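Local atomic coordinates of quinonprotein alcohol dehydrogenase-like protein (Bacteroides thetaiotaomicron VPI-5482, PDB entry 4R5O), a protein that is of unknown function but binds calcium ions and pairs an immunoglobulin-like beta-sandwich with a seven-bladed beta-propeller. Residues 302-305 with 309-312; 289-292 with 297-300. All coordinates share one frame; numbering follows the deposited sequence.

In the fold
Past the N-terminal immunoglobulin-like sandwich, the chain winds through the propeller and reaches the blade formed by strands 281-282, 288-294, 297-303 and 309-314. Interaction 2 comes first: 289-292 and 297-300 close the tight hairpin between the second and third strands. The chain then continues along strand 297-303, turns again, and interaction 1 closes this next hairpin by pairing 302-305 with 309-312. The two contacts follow in series, neither nested nor crossed, and share the middle strand. A salt bridge from Lys311 to Glu292 reaches over that strand from one hairpin to the other. One face of the blade meets strand 272-274, the other strand 339-343.

Interaction 1: residues 302-305 with 309-312; sequences KIKN and LEKV
Lys302 and Glu310 stand side by side on one face of the sheet and point the same way, their methylenes in contact before their charges meet. Lys302 CD lies 3.8 Å from Glu310 CB, and at the ends of the chains Lys302 NZ comes to 3.5 Å from Glu310 OE1, a salt bridge whose hydrogen bond is weak. Both side chains start with CG opposite the backbone N (chi1 175° in Lys302, -178° in Glu310) and run on extended, which keeps the two stems alongside and brings NZ near the carboxylate. Lysine and glutamate suit this partly exposed place, since their stems can pack while the charges reach the surface. Lys304, crossing Glu310 at a slant, brings a second positive charge near the carboxylate: its NZ stops 4.1 Å from Glu310 OE1, beyond a salt bridge, so any attraction is probably looser. Were Glu310 shortened to an alanine, which has no carboxylate, Lys302 NZ would probably be left without its mate and the stem of Lys302 less covered.

These residues belong to the beta hairpin of strands 297-303 and 309-314, the last two strands of the propeller blade, with 309-314 at the sheet's edge. Lys302 and Glu310 form an antiparallel hydrogen-bonded pair of it: Lys302 N bonds to Glu310 O at 2.8 Å and Glu310 N to Lys302 O at 3.1 Å. In the next, non-hydrogen-bonded pair, Ile303 and Leu309 are turned to the other face, again side by side. There Leu309 CD2 rests 4.0 Å from Ile303 CG1. Branched apolar chains fit here because both also pack on Ile272 of strand 272-274, while the carbonyl of Ile303 accepts a hydrogen bond from the hydroxyl of Tyr232.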
loop_
_atom_site.group_PDB
_atom_site.type_symbol
_atom_site.label_atom_id
_atom_site.label_comp_id
_atom_site.label_asym_id
_atom_site.label_seq_id
_atom_site.Cartn_x
_atom_site.Cartn_y
_atom_site.Cartn_z
ATOM N N LYS A 302 -10.505 -22.250 13.952
ATOM C CA LYS A 302 -9.213 -22.818 13.583
ATOM C C LYS A 302 -9.437 -23.743 12.412
ATOM O O LYS A 302 -10.297 -24.613 12.506
ATOM C CB LYS A 302 -8.607 -23.538 14.793
ATOM C CG LYS A 302 -7.315 -24.300 14.607
ATOM C CD LYS A 302 -7.055 -24.984 15.932
ATOM C CE LYS A 302 -5.756 -25.702 16.110
ATOM N NZ LYS A 302 -5.629 -26.273 17.472
ATOM N N ILE A 303 -8.721 -23.523 11.297
ATOM C CA ILE A 303 -8.860 -24.370 10.113
ATOM C C ILE A 303 -7.581 -25.172 10.051
ATOM O O ILE A 303 -6.512 -24.601 9.803
ATOM C CB ILE A 303 -9.180 -23.590 8.797
ATOM C CG1 ILE A 303 -10.305 -22.516 9.013
ATOM C CG2 ILE A 303 -9.509 -24.572 7.651
ATOM C CD1 ILE A 303 -10.565 -21.452 7.824
ATOM N N LYS A 304 -7.661 -26.478 10.351
ATOM C CA LYS A 304 -6.443 -27.268 10.361
ATOM C C LYS A 304 -6.092 -27.667 8.901
ATOM O O LYS A 304 -6.892 -27.432 7.986
ATOM C CB LYS A 304 -6.593 -28.480 11.287
ATOM C CG LYS A 304 -6.954 -28.148 12.745
ATOM C CD LYS A 304 -7.117 -29.441 13.538
ATOM C CE LYS A 304 -7.526 -29.267 14.974
ATOM N NZ LYS A 304 -7.603 -30.577 15.669
ATOM N N ASN A 305 -4.873 -28.216 8.695
ATOM C CA ASN A 305 -4.331 -28.678 7.409
ATOM C C ASN A 305 -5.293 -29.632 6.672
ATOM O O ASN A 305 -5.336 -29.625 5.438
ATOM C CB ASN A 305 -2.977 -29.403 7.620
ATOM C CG ASN A 305 -1.842 -28.576 8.234
ATOM O OD1 ASN A 305 -1.989 -27.392 8.622
ATOM N ND2 ASN A 305 -0.665 -29.209 8.338
ATOM N N LEU A 309 -12.337 -28.365 11.598
ATOM C CA LEU A 309 -12.522 -27.119 12.307
ATOM C C LEU A 309 -12.608 -27.273 13.810
ATOM O O LEU A 309 -13.341 -28.132 14.331
ATOM C CB LEU A 309 -13.846 -26.479 11.824
ATOM C CG LEU A 309 -14.062 -26.326 10.299
ATOM C CD1 LEU A 309 -15.446 -25.775 9.997
ATOM C CD2 LEU A 309 -12.974 -25.447 9.659
ATOM N N GLU A 310 -11.935 -26.353 14.505
ATOM C CA GLU A 310 -11.964 -26.178 15.963
ATOM C C GLU A 310 -12.546 -24.809 16.200
ATOM O O GLU A 310 -12.119 -23.857 15.552
ATOM C CB GLU A 310 -10.577 -26.380 16.607
ATOM C CG GLU A 310 -10.519 -26.268 18.122
ATOM C CD GLU A 310 -9.176 -26.639 18.726
ATOM O OE1 GLU A 310 -8.665 -27.736 18.401
ATOM O OE2 GLU A 310 -8.664 -25.861 19.568
ATOM N N LYS A 311 -13.582 -24.719 17.043
ATOM C CA LYS A 311 -14.293 -23.473 17.289
ATOM C C LYS A 311 -14.312 -23.115 18.783
ATOM O O LYS A 311 -14.708 -23.930 19.613
ATOM C CB LYS A 311 -15.738 -23.567 16.756
ATOM C CG LYS A 311 -15.821 -23.785 15.248
ATOM C CD LYS A 311 -17.226 -23.776 14.736
ATOM C CE LYS A 311 -17.263 -24.051 13.249
ATOM N NZ LYS A 311 -18.663 -23.980 12.733
ATOM N N VAL A 312 -13.917 -21.870 19.092
ATOM C CA VAL A 312 -13.886 -21.236 20.410
ATOM C C VAL A 312 -14.811 -20.037 20.376
ATOM O O VAL A 312 -14.562 -19.133 19.572
ATOM C CB VAL A 312 -12.442 -20.826 20.837
ATOM C CG1 VAL A 312 -12.455 -20.006 22.128
ATOM C CG2 VAL A 312 -11.514 -22.041 20.965
#

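Interaction 2: residues 289-292 with 297-300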
loop_
_atom_site.group_PDB
_atom_site.type_symbol
_atom_site.label_atom_id
_atom_site.label_comp_id
_atom_site.label_asym_id
_atom_site.label_seq_id
_atom_site.Cartn_x
_atom_site.Cartn_y
_atom_site.Cartn_z
ATOM N N TYR A 289 -6.995 -19.100 10.734
ATOM C CA TYR A 289 -8.107 -18.688 11.564
ATOM C C TYR A 289 -8.965 -17.671 10.884
ATOM O O TYR A 289 -8.462 -16.765 10.233
ATOM C CB TYR A 289 -7.595 -18.095 12.890
ATOM C CG TYR A 289 -6.994 -19.098 13.837
ATOM C CD1 TYR A 289 -5.710 -19.595 13.635
ATOM C CD2 TYR A 289 -7.652 -19.454 15.010
ATOM C CE1 TYR A 289 -5.138 -20.506 14.524
ATOM C CE2 TYR A 289 -7.086 -20.353 15.917
ATOM C CZ TYR A 289 -5.826 -20.873 15.669
ATOM O OH TYR A 289 -5.259 -21.719 16.580
ATOM N N THR A 290 -10.262 -17.780 11.087
ATOM C CA THR A 290 -11.237 -16.800 10.636
ATOM C C THR A 290 -12.308 -16.740 11.723
ATOM O O THR A 290 -12.139 -17.345 12.768
ATOM C CB THR A 290 -11.761 -17.119 9.226
ATOM O OG1 THR A 290 -12.478 -15.977 8.726
ATOM C CG2 THR A 290 -12.620 -18.403 9.158
ATOM N N LEU A 291 -13.373 -15.987 11.491
ATOM C CA LEU A 291 -14.510 -15.876 12.404
ATOM C C LEU A 291 -15.780 -16.403 11.762
ATOM O O LEU A 291 -15.959 -16.345 10.535
ATOM C CB LEU A 291 -14.747 -14.419 12.863
ATOM C CG LEU A 291 -13.642 -13.664 13.573
ATOM C CD1 LEU A 291 -14.133 -12.312 13.927
ATOM C CD2 LEU A 291 -13.158 -14.371 14.827
ATOM N N GLU A 292 -16.668 -16.888 12.613
ATOM C CA GLU A 292 -17.986 -17.374 12.248
ATOM C C GLU A 292 -18.987 -16.507 12.964
ATOM O O GLU A 292 -18.761 -16.128 14.121
ATOM C CB GLU A 292 -18.129 -18.865 12.596
ATOM C CG GLU A 292 -19.482 -19.452 12.229
ATOM C CD GLU A 292 -19.625 -20.923 12.504
ATOM O OE1 GLU A 292 -19.225 -21.360 13.604
ATOM O OE2 GLU A 292 -20.197 -21.631 11.645
ATOM N N GLY A 297 -22.503 -13.338 19.820
ATOM C CA GLY A 297 -21.075 -13.109 19.675
ATOM C C GLY A 297 -20.557 -13.626 18.351
ATOM O O GLY A 297 -21.172 -13.381 17.312
ATOM N N CYS A 298 -19.390 -14.281 18.365
ATOM C CA CYS A 298 -18.751 -14.860 17.184
ATOM C C CYS A 298 -17.954 -16.071 17.612
ATOM O O CYS A 298 -17.745 -16.249 18.807
ATOM C CB CYS A 298 -17.873 -13.837 16.455
ATOM S SG CYS A 298 -16.411 -13.274 17.383
ATOM N N ASN A 299 -17.493 -16.891 16.658
ATOM C CA ASN A 299 -16.627 -18.027 16.951
ATOM C C ASN A 299 -15.297 -17.879 16.247
ATOM O O ASN A 299 -15.278 -17.653 15.035
ATOM C CB ASN A 299 -17.277 -19.335 16.537
ATOM C CG ASN A 299 -18.617 -19.601 17.148
ATOM O OD1 ASN A 299 -18.800 -19.601 18.365
ATOM N ND2 ASN A 299 -19.569 -19.920 16.301
ATOM N N ILE A 300 -14.180 -17.986 16.991
ATOM C CA ILE A 300 -12.824 -18.001 16.410
ATOM C C ILE A 300 -12.630 -19.400 15.862
ATOM O O ILE A 300 -12.633 -20.369 16.633
ATOM C CB ILE A 300 -11.728 -17.573 17.409
ATOM C CG1 ILE A 300 -12.070 -16.212 18.051
ATOM C CG2 ILE A 300 -10.354 -17.585 16.724
ATOM C CD1 ILE A 300 -11.210 -15.807 19.210
#
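With its CG trans to the main-chain nitrogen (chi1 -179°), Glu292 extends, whereas Asn299 turns its CG beside its own N (chi1 -56°); these settings lay the two side chains next to each other, and Asn299 ND2 donates to Glu292 OE1 at 3.1 Å. The donor meets the anti side of that oxygen from outside the carboxylate plane, with amide and carboxylate turned 69° apart. Glu292 OE1 also takes a salt bridge from Lys311, and OE2 a hydrogen bond from Ile273 N, so both oxygens of this buried acid are satisfied. Behind them the backbones form an antiparallel hydrogen-bonded pair of a beta hairpin, which supplies the two middle strands of a propeller blade: Glu292 N to Asn299 O and Asn299 N to Glu292 O are both 2.9 Å. On the opposite face Leu291, Ile300 and the ring of Tyr289 make apolar contacts. Ile300 sends one branch each way, CG1 to 3.9 Å from Leu291 CD2 and CG2 to 3.7 Å from Tyr289 CD2 at the ring's edge. Leucine and isoleucine suit this face, both packing on Leu342 of strand 339-343, while the tyrosine hydroxyl finds its hydrogen-bond partner in Asp285.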